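Local coordinates for SAP-like pentraxin (Limulus polyphemus, PDB 3FLP), which binds two calcium ions per subunit and probably recognises sugars as an invertebrate lectin of the pentraxin family, assembled in this crystal form as doubly stacked heptameric rings, at residues 110-115 with 124-129; 76-81 with 104-109; 33-38 with 171-176; 59-64 with 132-137; 88-93 with 115-120. One frame throughout, in Å; residues are numbered along the deposited sequence.

From the N terminus, the strand at 33-38 comes first: contact 3 closes only at 171-176, tying strand 33-42 to the chain that leads into helix 175-182, and the other four contacts nest inside its loop. Contact 4 (59-64 with 132-137) closes the next largest loop, tying a calcium-binding corner to the loop before strand 139-142, and encloses contacts 1, 2 and 5. Contact 2 (76-81 with 104-109) joins the two sheets of the sandwich and crosses contact 5 (88-93 with 115-120), which joins them again. Contact 1 (110-115 with 124-129) opens after contact 2 has closed; it is the local hairpin, and it crosses contact 5, sharing Val115 with it.

Contact 1: residues 110-115 with 124-129; sequences DGRMAV and TMENVG
Met113 and Met125 form a hydrogen-bonded antiparallel pair in the beta hairpin of strands 112-117 and 120-125, at the edge of one sheet of the pentraxin sandwich. Met113 N donates to Met125 O over 2.9 Å, and Met125 N returns the bond to Met113 O. Next along the ladder, Ala114 and Thr124 are a non-hydrogen-bonded pair whose CB and CG2 methyls meet at 3.7 Å. Beyond the strands, in the loop, Val128 N gives Gly111 O a nearly straight bond of 2.8 Å. On the inner face, Val128 CG2 rests 3.8 Å from Met113 CB, and both side chains reach Leu78 of the opposing sheet.

Outside, Arg112 and Glu126 run side by side. The glutamate chain folds back at chi2 (-54°) and brings OE2 to 3.0 Å from Arg112 NE, a salt bridge whose hydrogen bond is weak, its N-H poorly aimed; the guanidinium and carboxylate planes stand 83° apart. Water 1 donates to Glu126 OE1 and accepts from Asn127 N. With Arg112 NH2 also bridged to Glu95 of a second subunit, the guanidinium probably helps balance charge between the hairpin and its neighbour.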
# COMPACT_ATOMS: atom_id res chain seq x y z
N ASP A 110 3.75 -32.40 38.91
CA ASP A 110 4.63 -32.08 40.02
C ASP A 110 3.86 -31.67 41.27
O ASP A 110 4.46 -31.44 42.32
CB ASP A 110 5.61 -30.96 39.61
CG ASP A 110 4.91 -29.63 39.32
OD1 ASP A 110 3.66 -29.58 39.26
OD2 ASP A 110 5.64 -28.62 39.13
N GLY A 111 2.54 -31.59 41.16
CA GLY A 111 1.72 -31.21 42.30
C GLY A 111 1.81 -29.73 42.68
O GLY A 111 1.54 -29.36 43.82
N ARG A 112 2.17 -28.89 41.72
CA ARG A 112 2.28 -27.46 41.99
C ARG A 112 1.03 -26.68 41.62
O ARG A 112 0.41 -26.90 40.58
CB ARG A 112 3.47 -26.86 41.24
CG ARG A 112 3.57 -25.34 41.38
CD ARG A 112 4.87 -24.81 40.83
NE ARG A 112 6.02 -25.33 41.56
CZ ARG A 112 7.28 -25.00 41.31
NH1 ARG A 112 7.57 -24.14 40.34
NH2 ARG A 112 8.25 -25.53 42.03
N MET A 113 0.66 -25.76 42.51
CA MET A 113 -0.50 -24.90 42.32
C MET A 113 0.01 -23.46 42.31
O MET A 113 0.88 -23.10 43.08
CB MET A 113 -1.50 -25.07 43.47
CG MET A 113 -2.48 -23.91 43.63
SD MET A 113 -3.34 -23.93 45.23
CE MET A 113 -4.31 -22.40 45.15
N ALA A 114 -0.54 -22.65 41.41
CA ALA A 114 -0.15 -21.25 41.32
C ALA A 114 -1.37 -20.43 40.91
O ALA A 114 -2.17 -20.87 40.08
CB ALA A 114 0.97 -21.07 40.28
N VAL A 115 -1.53 -19.26 41.52
CA VAL A 115 -2.67 -18.41 41.19
C VAL A 115 -2.18 -17.03 40.79
O VAL A 115 -1.10 -16.59 41.22
CB VAL A 115 -3.67 -18.29 42.36
CG1 VAL A 115 -4.18 -19.67 42.74
CG2 VAL A 115 -3.02 -17.60 43.55
N THR A 124 2.78 -19.63 45.01
CA THR A 124 2.57 -21.03 44.67
C THR A 124 2.45 -21.90 45.91
O THR A 124 2.74 -21.46 47.02
CB THR A 124 3.74 -21.58 43.82
OG1 THR A 124 4.94 -21.53 44.60
CG2 THR A 124 3.93 -20.74 42.55
N MET A 125 2.01 -23.13 45.70
CA MET A 125 1.86 -24.09 46.78
C MET A 125 2.19 -25.48 46.25
O MET A 125 1.80 -25.85 45.14
CB MET A 125 0.44 -24.04 47.34
CG MET A 125 0.27 -24.86 48.61
SD MET A 125 -1.16 -24.34 49.55
CE MET A 125 -0.51 -22.86 50.31
N GLU A 126 2.93 -26.25 47.05
CA GLU A 126 3.33 -27.59 46.66
C GLU A 126 2.36 -28.65 47.18
O GLU A 126 1.48 -28.36 47.99
CB GLU A 126 4.73 -27.89 47.19
CG GLU A 126 5.83 -26.99 46.62
CD GLU A 126 5.86 -26.99 45.10
OE1 GLU A 126 5.79 -28.08 44.50
OE2 GLU A 126 5.97 -25.90 44.51
N ASN A 127 2.53 -29.86 46.67
CA ASN A 127 1.72 -30.99 47.08
C ASN A 127 0.21 -30.82 46.96
O ASN A 127 -0.53 -31.12 47.89
CB ASN A 127 2.13 -31.40 48.49
CG ASN A 127 3.58 -31.83 48.55
OD1 ASN A 127 3.95 -32.84 47.94
ND2 ASN A 127 4.41 -31.06 49.24
N VAL A 128 -0.23 -30.33 45.81
CA VAL A 128 -1.66 -30.18 45.55
C VAL A 128 -2.00 -31.14 44.42
O VAL A 128 -1.66 -30.89 43.26
CB VAL A 128 -2.03 -28.74 45.10
CG1 VAL A 128 -3.51 -28.67 44.79
CG2 VAL A 128 -1.68 -27.73 46.20
N GLY A 129 -2.65 -32.24 44.77
CA GLY A 129 -3.03 -33.24 43.77
C GLY A 129 -1.83 -33.82 43.06
O GLY A 129 -1.91 -34.15 41.88
O HOH W 1 4.37 -30.32 44.60

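Contact 2: residues 76-81 with 104-109; sequences LGLQVN and HVWSGV
Val80 and Trp106 meet face-on in the core of the pentraxin beta sandwich, where strand 73-80 of one sheet lies over strand 100-107 of the other. The short strand segments run in roughly the same direction, 30° apart, with their axes 8.8 Å from each other at closest approach. Methyl CG2 of Val80 sits over the five-membered ring of the indole, 3.9 Å from its centroid and almost on the ring normal, a CH-pi contact; the other methyl, CG1, reaches CZ2 of the six-membered ring at 3.8 Å. The opposite face of the indole is met by Gly108 N.

Two residues back on the same face of the strand, Leu78 crosses the tryptophan at about a right angle and sets CD2 4.0 Å from Trp106 CB. At the other end of the contact, His104 turns its edge to the opposing backbone. Leu76 CB lies 3.9 Å from its NE2, and that same nitrogen gives Gly77 O a weak, bent hydrogen bond of 3.0 Å.

Around these side chains stand Phe62, against Leu78, and Ile134, against the indole. With Trp106 CG anti to the backbone N (chi1 174°), the indole extends out from its strand toward the facing sheet. Its polar edge is held as well, because Trp106 NE1 donates to Val128 O of the loop at 124-129.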
# COMPACT_ATOMS: atom_id res chain seq x y z
N LEU A 76 -7.36 -16.81 46.87
CA LEU A 76 -7.79 -17.74 45.84
C LEU A 76 -7.53 -19.17 46.28
O LEU A 76 -6.43 -19.51 46.71
CB LEU A 76 -7.06 -17.45 44.52
CG LEU A 76 -7.30 -16.06 43.94
CD1 LEU A 76 -6.37 -15.82 42.75
CD2 LEU A 76 -8.77 -15.92 43.52
N GLY A 77 -8.57 -19.99 46.19
CA GLY A 77 -8.44 -21.37 46.61
C GLY A 77 -8.60 -22.39 45.51
O GLY A 77 -9.21 -22.14 44.47
N LEU A 78 -8.03 -23.57 45.76
CA LEU A 78 -8.10 -24.68 44.83
C LEU A 78 -8.26 -25.98 45.61
O LEU A 78 -7.66 -26.16 46.67
CB LEU A 78 -6.82 -24.75 44.00
CG LEU A 78 -6.73 -25.94 43.02
CD1 LEU A 78 -7.85 -25.83 41.98
CD2 LEU A 78 -5.37 -25.96 42.34
N GLN A 79 -9.07 -26.88 45.07
CA GLN A 79 -9.26 -28.18 45.68
C GLN A 79 -9.17 -29.19 44.54
O GLN A 79 -9.80 -29.01 43.50
CB GLN A 79 -10.63 -28.25 46.39
CG GLN A 79 -11.03 -29.67 46.77
CD GLN A 79 -12.27 -29.75 47.66
OE1 GLN A 79 -12.89 -30.81 47.76
NE2 GLN A 79 -12.62 -28.64 48.31
N VAL A 80 -8.35 -30.22 44.73
CA VAL A 80 -8.19 -31.26 43.72
C VAL A 80 -8.39 -32.63 44.35
O VAL A 80 -7.85 -32.94 45.41
CB VAL A 80 -6.78 -31.22 43.07
CG1 VAL A 80 -6.65 -32.35 42.04
CG2 VAL A 80 -6.54 -29.87 42.41
N ASN A 81 -9.18 -33.46 43.68
CA ASN A 81 -9.48 -34.81 44.14
C ASN A 81 -9.88 -34.85 45.61
O ASN A 81 -9.32 -35.60 46.41
CB ASN A 81 -8.29 -35.74 43.89
CG ASN A 81 -8.68 -37.21 43.90
OD1 ASN A 81 -9.65 -37.60 43.25
ND2 ASN A 81 -7.93 -38.04 44.63
N HIS A 104 -6.13 -19.82 37.81
CA HIS A 104 -5.65 -20.91 38.65
C HIS A 104 -4.84 -21.84 37.77
O HIS A 104 -5.33 -22.32 36.75
CB HIS A 104 -6.81 -21.71 39.26
CG HIS A 104 -7.53 -21.00 40.36
ND1 HIS A 104 -8.29 -19.87 40.16
CD2 HIS A 104 -7.64 -21.29 41.68
CE1 HIS A 104 -8.84 -19.50 41.30
NE2 HIS A 104 -8.47 -20.35 42.24
N VAL A 105 -3.60 -22.10 38.16
CA VAL A 105 -2.71 -22.98 37.41
C VAL A 105 -2.43 -24.23 38.25
O VAL A 105 -1.93 -24.13 39.37
CB VAL A 105 -1.38 -22.27 37.09
CG1 VAL A 105 -0.37 -23.26 36.53
CG2 VAL A 105 -1.64 -21.13 36.10
N TRP A 106 -2.76 -25.40 37.71
CA TRP A 106 -2.55 -26.65 38.43
C TRP A 106 -1.82 -27.69 37.60
O TRP A 106 -2.15 -27.92 36.43
CB TRP A 106 -3.87 -27.27 38.89
CG TRP A 106 -3.67 -28.63 39.50
CD1 TRP A 106 -3.06 -28.91 40.69
CD2 TRP A 106 -4.02 -29.89 38.92
NE1 TRP A 106 -3.02 -30.27 40.90
CE2 TRP A 106 -3.60 -30.90 39.83
CE3 TRP A 106 -4.65 -30.27 37.73
CZ2 TRP A 106 -3.79 -32.26 39.58
CZ3 TRP A 106 -4.84 -31.63 37.48
CH2 TRP A 106 -4.41 -32.61 38.40
N SER A 107 -0.85 -28.35 38.22
CA SER A 107 -0.09 -29.39 37.55
C SER A 107 -0.03 -30.62 38.44
O SER A 107 0.56 -30.60 39.51
CB SER A 107 1.34 -28.91 37.27
OG SER A 107 2.08 -29.91 36.60
N GLY A 108 -0.66 -31.70 37.99
CA GLY A 108 -0.64 -32.93 38.75
C GLY A 108 0.67 -33.65 38.56
O GLY A 108 1.01 -34.57 39.32
N VAL A 109 1.43 -33.24 37.54
CA VAL A 109 2.71 -33.87 37.26
C VAL A 109 3.67 -33.64 38.42
O VAL A 109 4.33 -34.58 38.87
CB VAL A 109 3.36 -33.31 35.95
CG1 VAL A 109 4.65 -34.04 35.67
CG2 VAL A 109 2.40 -33.49 34.77

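Contact 3: residues 33-38 with 171-176; sequences QLTVCQ and EALTTH
Thr35 OG1 works in both directions, donating to one backbone group of the 171-176 segment and accepting from another. It donates to Glu171 O at 2.6 Å, approaching in the carbonyl plane on a lone pair. In return it takes Leu173 N at 3.1 Å in a nearly straight bond (164°). With OG1 anti to the carbonyl carbon (chi1 -64°) the hydroxyl faces the passing chain, while methyl CG2 turns to Leu173 and packs 3.9 Å from its CD2. One side chain thus satisfies two main-chain groups that flank Ala172.

This chain passes over the outer side of strand 33-42, in the sheet of the pentraxin sandwich that carries the family's single helix, 175-182. Thr174 occupies the N-cap position of that helix, and Leu173 packs against Val178 and Val181 on it.

At the other end, Gln33 NE2 lies 3.7 Å from Ala172 CB, while its OE1 lies 3.1 Å from water 2 and may accept from it; the water accepts a hydrogen bond from Ala172 N at 3.0 Å. The amide also reaches a second subunit: NE2 donates to Gly97 O there and is hydrogen-bonded to Ser107 OG of its own chain, and OE1 accepts from Lys41 NZ of that subunit. Glu171 does likewise: OE1 takes a salt bridge from Lys41 and a hydrogen bond from Trp99 NE1, OE2 a hydrogen bond with His213 ND1, all of the second subunit.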
# COMPACT_ATOMS: atom_id res chain seq x y z
N GLN A 33 -3.04 -31.80 33.95
CA GLN A 33 -2.77 -30.40 34.24
C GLN A 33 -3.97 -29.57 33.81
O GLN A 33 -4.71 -29.95 32.90
CB GLN A 33 -1.54 -29.90 33.46
CG GLN A 33 -0.24 -30.61 33.78
CD GLN A 33 0.90 -30.11 32.90
OE1 GLN A 33 0.78 -30.09 31.67
NE2 GLN A 33 2.00 -29.72 33.52
N LEU A 34 -4.16 -28.43 34.45
CA LEU A 34 -5.29 -27.58 34.10
C LEU A 34 -5.05 -26.13 34.49
O LEU A 34 -4.56 -25.84 35.58
CB LEU A 34 -6.55 -28.10 34.79
CG LEU A 34 -7.90 -27.74 34.16
CD1 LEU A 34 -8.04 -28.44 32.80
CD2 LEU A 34 -9.01 -28.20 35.10
N THR A 35 -5.37 -25.22 33.58
CA THR A 35 -5.25 -23.79 33.85
C THR A 35 -6.62 -23.19 33.55
O THR A 35 -7.13 -23.31 32.43
CB THR A 35 -4.18 -23.10 32.96
OG1 THR A 35 -2.88 -23.64 33.24
CG2 THR A 35 -4.16 -21.60 33.23
N VAL A 36 -7.22 -22.56 34.55
CA VAL A 36 -8.53 -21.94 34.39
C VAL A 36 -8.37 -20.43 34.62
O VAL A 36 -8.00 -19.99 35.70
CB VAL A 36 -9.55 -22.52 35.40
CG1 VAL A 36 -10.92 -21.85 35.21
CG2 VAL A 36 -9.67 -24.03 35.22
N CYS A 37 -8.65 -19.66 33.57
CA CYS A 37 -8.54 -18.21 33.63
C CYS A 37 -9.90 -17.60 33.28
O CYS A 37 -10.63 -18.13 32.45
CB CYS A 37 -7.52 -17.71 32.60
SG CYS A 37 -5.70 -17.75 32.85
N GLN A 38 -10.23 -16.47 33.91
CA GLN A 38 -11.48 -15.77 33.60
C GLN A 38 -11.53 -14.40 34.26
O GLN A 38 -10.76 -14.10 35.17
CB GLN A 38 -12.72 -16.59 34.03
CG GLN A 38 -13.12 -16.46 35.49
CD GLN A 38 -12.48 -17.52 36.36
OE1 GLN A 38 -12.92 -18.67 36.38
NE2 GLN A 38 -11.43 -17.14 37.08
N GLU A 171 -3.03 -27.67 30.21
CA GLU A 171 -1.59 -27.51 30.42
C GLU A 171 -1.42 -26.54 31.58
O GLU A 171 -2.36 -25.85 31.96
CB GLU A 171 -0.90 -26.95 29.17
CG GLU A 171 -0.89 -27.92 27.98
CD GLU A 171 0.29 -27.69 27.05
OE1 GLU A 171 1.41 -27.46 27.56
OE2 GLU A 171 0.11 -27.76 25.81
N ALA A 172 -0.22 -26.51 32.16
CA ALA A 172 0.07 -25.60 33.27
C ALA A 172 0.83 -24.40 32.72
O ALA A 172 2.05 -24.42 32.62
CB ALA A 172 0.91 -26.31 34.32
N LEU A 173 0.08 -23.36 32.35
CA LEU A 173 0.65 -22.14 31.79
C LEU A 173 1.71 -21.51 32.68
O LEU A 173 1.63 -21.57 33.91
CB LEU A 173 -0.48 -21.14 31.51
CG LEU A 173 -1.11 -21.18 30.11
CD1 LEU A 173 -1.55 -22.57 29.74
CD2 LEU A 173 -2.30 -20.22 30.05
N THR A 174 2.72 -20.91 32.05
CA THR A 174 3.80 -20.26 32.79
C THR A 174 3.35 -18.88 33.27
O THR A 174 2.32 -18.35 32.85
CB THR A 174 5.05 -20.04 31.92
OG1 THR A 174 4.73 -19.13 30.86
CG2 THR A 174 5.56 -21.38 31.33
N THR A 175 4.14 -18.30 34.16
CA THR A 175 3.86 -16.99 34.70
C THR A 175 3.75 -15.97 33.57
O THR A 175 2.83 -15.15 33.55
CB THR A 175 4.97 -16.58 35.69
OG1 THR A 175 4.83 -17.35 36.88
CG2 THR A 175 4.91 -15.09 36.02
N HIS A 176 4.68 -16.04 32.62
CA HIS A 176 4.67 -15.11 31.49
C HIS A 176 3.42 -15.28 30.63
O HIS A 176 2.81 -14.29 30.20
CB HIS A 176 5.90 -15.31 30.60
CG HIS A 176 5.82 -14.57 29.30
ND1 HIS A 176 5.78 -13.19 29.22
CD2 HIS A 176 5.71 -15.02 28.02
CE1 HIS A 176 5.65 -12.83 27.95
NE2 HIS A 176 5.60 -13.92 27.21
O HOH W 2 2.44 -27.51 31.20

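Contact 4: residues 59-64 with 132-137; sequences DNQFIT and HQISAG. With CA (calcium ion), chain O.
The bond that spans the two segments runs from His132 NE2 to Gln61 OE1, 3.0 Å long and fairly straight at 155°. The nitrogen lies in the carbonyl plane of the amide, and the oxygen in turn lies at the ring edge, close to the imidazole plane, although the two planes are themselves turned 33° apart. Gln61 reaches this position because its chain bends at chi2 (-78°), carrying the amide over to the loop at 132-137. The donor end is fixed too: Gln61 NE2 bonds to Thr55 OG1 on the neighbouring strand, so both ends of the amide are used and its rotation is probably set.

Under the amide lies Ile134, sliding past Gln61 in the opposite direction, with CG2 3.8 Å from OE1. Its other branch ends at CD1, which touches Phe62 CB at 3.9 Å and leads into the core beside Trp106.

Just before Gln61 the chain turns to the metal. Asp59 OD2 binds calcium at 2.4 Å and Asn60 OD1 at 2.3 Å, with water 3 as another ligand; Glu145, Gln146 and Asp147 complete the site. Asn60 ND2 is steadied by Gln79 OE1 and donates to water 3. At Gln61 and Phe62, both facing Cys53, the strand forms a classic beta bulge, directly following the first calcium site of the pentraxin fold.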
# COMPACT_ATOMS: atom_id res chain seq x y z
N ASP A 59 -17.19 -36.04 43.09
CA ASP A 59 -17.84 -34.76 42.83
C ASP A 59 -16.89 -33.57 43.00
O ASP A 59 -17.19 -32.46 42.55
CB ASP A 59 -19.07 -34.59 43.74
CG ASP A 59 -18.73 -34.57 45.23
OD1 ASP A 59 -18.04 -35.50 45.71
OD2 ASP A 59 -19.18 -33.63 45.93
N ASN A 60 -15.74 -33.81 43.63
CA ASN A 60 -14.77 -32.75 43.87
C ASN A 60 -13.43 -32.98 43.16
O ASN A 60 -12.37 -32.94 43.78
CB ASN A 60 -14.54 -32.61 45.38
CG ASN A 60 -15.78 -32.09 46.12
OD1 ASN A 60 -16.90 -32.14 45.60
ND2 ASN A 60 -15.58 -31.59 47.34
N GLN A 61 -13.48 -33.21 41.85
CA GLN A 61 -12.27 -33.44 41.07
C GLN A 61 -11.38 -32.20 40.99
O GLN A 61 -10.17 -32.27 41.18
CB GLN A 61 -12.64 -33.90 39.65
CG GLN A 61 -13.00 -35.37 39.55
CD GLN A 61 -11.78 -36.28 39.56
OE1 GLN A 61 -10.66 -35.85 39.87
NE2 GLN A 61 -11.98 -37.55 39.21
N PHE A 62 -12.00 -31.05 40.73
CA PHE A 62 -11.25 -29.81 40.62
C PHE A 62 -12.22 -28.66 40.91
O PHE A 62 -13.24 -28.52 40.24
CB PHE A 62 -10.69 -29.71 39.20
CG PHE A 62 -9.74 -28.57 39.01
CD1 PHE A 62 -10.21 -27.29 38.79
CD2 PHE A 62 -8.37 -28.80 39.02
CE1 PHE A 62 -9.32 -26.24 38.58
CE2 PHE A 62 -7.48 -27.76 38.82
CZ PHE A 62 -7.96 -26.47 38.60
N ILE A 63 -11.92 -27.86 41.92
CA ILE A 63 -12.80 -26.75 42.26
C ILE A 63 -12.04 -25.50 42.64
O ILE A 63 -11.16 -25.53 43.51
CB ILE A 63 -13.74 -27.10 43.44
CG1 ILE A 63 -13.76 -28.61 43.69
CG2 ILE A 63 -15.15 -26.63 43.12
CD1 ILE A 63 -14.57 -29.02 44.90
N THR A 64 -12.38 -24.39 41.99
CA THR A 64 -11.74 -23.11 42.27
C THR A 64 -12.69 -22.31 43.15
O THR A 64 -13.91 -22.48 43.08
CB THR A 64 -11.47 -22.30 40.99
OG1 THR A 64 -12.71 -22.03 40.32
CG2 THR A 64 -10.52 -23.07 40.06
N HIS A 132 -1.88 -36.89 40.78
CA HIS A 132 -3.27 -37.11 40.44
C HIS A 132 -3.60 -36.74 39.00
O HIS A 132 -3.13 -35.74 38.48
CB HIS A 132 -4.20 -36.30 41.36
CG HIS A 132 -5.65 -36.49 41.05
ND1 HIS A 132 -6.32 -37.67 41.30
CD2 HIS A 132 -6.56 -35.65 40.49
CE1 HIS A 132 -7.58 -37.55 40.91
NE2 HIS A 132 -7.75 -36.34 40.41
N GLN A 133 -4.43 -37.57 38.38
CA GLN A 133 -4.88 -37.35 37.02
C GLN A 133 -6.40 -37.34 37.08
O GLN A 133 -7.02 -38.30 37.51
CB GLN A 133 -4.45 -38.49 36.09
CG GLN A 133 -2.97 -38.49 35.76
CD GLN A 133 -2.62 -39.57 34.76
OE1 GLN A 133 -3.27 -39.70 33.71
NE2 GLN A 133 -1.58 -40.36 35.06
N ILE A 134 -7.00 -36.23 36.66
CA ILE A 134 -8.45 -36.14 36.66
C ILE A 134 -8.99 -37.10 35.61
O ILE A 134 -8.67 -36.99 34.43
CB ILE A 134 -8.91 -34.69 36.35
CG1 ILE A 134 -8.36 -33.75 37.43
CG2 ILE A 134 -10.43 -34.62 36.29
CD1 ILE A 134 -8.60 -32.29 37.15
N SER A 135 -9.78 -38.07 36.06
CA SER A 135 -10.34 -39.06 35.14
C SER A 135 -11.24 -38.41 34.10
O SER A 135 -11.86 -37.37 34.34
CB SER A 135 -11.09 -40.13 35.93
OG SER A 135 -11.74 -39.57 37.05
N ALA A 136 -11.30 -39.05 32.93
CA ALA A 136 -12.10 -38.57 31.81
C ALA A 136 -13.59 -38.49 32.12
O ALA A 136 -14.10 -39.27 32.93
CB ALA A 136 -11.88 -39.48 30.61
N GLY A 137 -14.27 -37.56 31.48
CA GLY A 137 -15.71 -37.43 31.68
C GLY A 137 -16.17 -36.44 32.73
O GLY A 137 -17.30 -36.52 33.19
CA CA O . -18.97 -31.25 46.25
O HOH W 3 -18.32 -30.89 48.48

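Contact 5: residues 88-93 with 115-120; sequences ISCPIE and VYANGS
Apolar contacts between Ile88 and Val115 begin a row that joins the 88-93 and 115-120 segments by side chains alone. Methyl CG2 of Val115 meets CG2 of Ile88 at 3.7 Å as the two side chains slide past each other in opposite directions. With Val115 CG1 anti to the carbonyl carbon (chi1 -59°), CG2 falls between the backbone N and the carbonyl carbon and points to Ile88. Further along, Ala117 CB lies 3.8 Å from Cys90 SG and 4.2 Å from Ile92 CG2. Asn118 ND2 comes 3.4 Å from Ile92 CD1, the two side chains crossing at about a right angle.

The two strands belong to different sheets of the pentraxin sandwich, 86-90 at the edge of one and 112-117 in the other, their short segments running nearly parallel at 16° with axes 8.0 Å apart. A covalent link reinforces this end of the sandwich: Cys90 is in a disulfide with Cys122, on the strand paired with 112-117.

The polar bonds lie within each segment or beyond the pair. Ala117 and Ser120 exchange two backbone hydrogen bonds around a type I' turn, with Asn118 and Gly119 at its corners. Asn118 OD1 accepts from His101 N. Pro91 centres an inverse gamma turn, closed by a weak Ile92 N to Cys90 O bond, after which Ile92 faces the hairpin tip.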
# COMPACT_ATOMS: atom_id res chain seq x y z
N ILE A 88 -4.15 -19.26 48.57
CA ILE A 88 -2.98 -18.43 48.33
C ILE A 88 -3.50 -17.00 48.30
O ILE A 88 -4.42 -16.68 47.53
CB ILE A 88 -2.29 -18.75 47.00
CG1 ILE A 88 -1.70 -20.16 47.05
CG2 ILE A 88 -1.21 -17.71 46.72
CD1 ILE A 88 -1.00 -20.58 45.78
N SER A 89 -2.94 -16.14 49.14
CA SER A 89 -3.40 -14.76 49.17
C SER A 89 -2.72 -13.91 48.10
O SER A 89 -1.55 -14.14 47.75
CB SER A 89 -3.22 -14.15 50.57
OG SER A 89 -1.88 -14.15 50.96
N CYS A 90 -3.47 -12.96 47.57
CA CYS A 90 -2.98 -12.07 46.53
C CYS A 90 -2.84 -10.65 47.09
O CYS A 90 -3.74 -10.16 47.78
CB CYS A 90 -3.95 -12.05 45.34
SG CYS A 90 -4.01 -13.57 44.32
N PRO A 91 -1.72 -9.98 46.78
CA PRO A 91 -1.46 -8.62 47.26
C PRO A 91 -2.29 -7.58 46.52
O PRO A 91 -1.74 -6.68 45.88
CB PRO A 91 0.03 -8.45 47.01
CG PRO A 91 0.19 -9.16 45.69
CD PRO A 91 -0.64 -10.43 45.89
N ILE A 92 -3.61 -7.70 46.59
CA ILE A 92 -4.49 -6.75 45.92
C ILE A 92 -5.78 -6.59 46.72
O ILE A 92 -6.37 -7.58 47.15
CB ILE A 92 -4.82 -7.20 44.47
CG1 ILE A 92 -5.67 -6.13 43.77
CG2 ILE A 92 -5.55 -8.53 44.47
CD1 ILE A 92 -5.90 -6.39 42.29
N GLU A 93 -6.19 -5.35 46.93
CA GLU A 93 -7.41 -5.09 47.67
C GLU A 93 -8.60 -5.22 46.74
O GLU A 93 -8.64 -4.61 45.68
CB GLU A 93 -7.38 -3.69 48.29
CG GLU A 93 -8.65 -3.37 49.06
CD GLU A 93 -8.45 -2.31 50.12
OE1 GLU A 93 -7.86 -1.26 49.81
OE2 GLU A 93 -8.89 -2.54 51.27
N VAL A 115 -1.53 -19.26 41.52
CA VAL A 115 -2.67 -18.41 41.19
C VAL A 115 -2.18 -17.03 40.79
O VAL A 115 -1.10 -16.59 41.22
CB VAL A 115 -3.67 -18.29 42.36
CG1 VAL A 115 -4.18 -19.67 42.74
CG2 VAL A 115 -3.02 -17.60 43.55
N TYR A 116 -2.97 -16.36 39.97
CA TYR A 116 -2.63 -15.04 39.47
C TYR A 116 -3.80 -14.07 39.55
O TYR A 116 -4.95 -14.45 39.30
CB TYR A 116 -2.16 -15.15 38.03
CG TYR A 116 -0.97 -16.06 37.83
CD1 TYR A 116 -1.10 -17.45 37.87
CD2 TYR A 116 0.30 -15.52 37.64
CE1 TYR A 116 0.02 -18.27 37.72
CE2 TYR A 116 1.41 -16.33 37.49
CZ TYR A 116 1.26 -17.70 37.53
OH TYR A 116 2.38 -18.48 37.39
N ALA A 117 -3.50 -12.82 39.88
CA ALA A 117 -4.51 -11.78 39.96
C ALA A 117 -4.08 -10.68 39.00
O ALA A 117 -2.96 -10.17 39.11
CB ALA A 117 -4.61 -11.26 41.38
N ASN A 118 -4.95 -10.33 38.06
CA ASN A 118 -4.66 -9.30 37.08
C ASN A 118 -3.35 -9.55 36.33
O ASN A 118 -2.59 -8.62 36.03
CB ASN A 118 -4.64 -7.91 37.74
CG ASN A 118 -6.04 -7.42 38.08
OD1 ASN A 118 -7.03 -7.94 37.56
ND2 ASN A 118 -6.13 -6.40 38.93
N GLY A 119 -3.09 -10.82 36.02
CA GLY A 119 -1.89 -11.17 35.28
C GLY A 119 -0.60 -11.25 36.07
O GLY A 119 0.46 -11.51 35.49
N SER A 120 -0.65 -11.04 37.38
CA SER A 120 0.55 -11.12 38.21
C SER A 120 0.50 -12.29 39.17
O SER A 120 -0.54 -12.59 39.73
CB SER A 120 0.75 -9.83 39.01
OG SER A 120 1.07 -8.73 38.17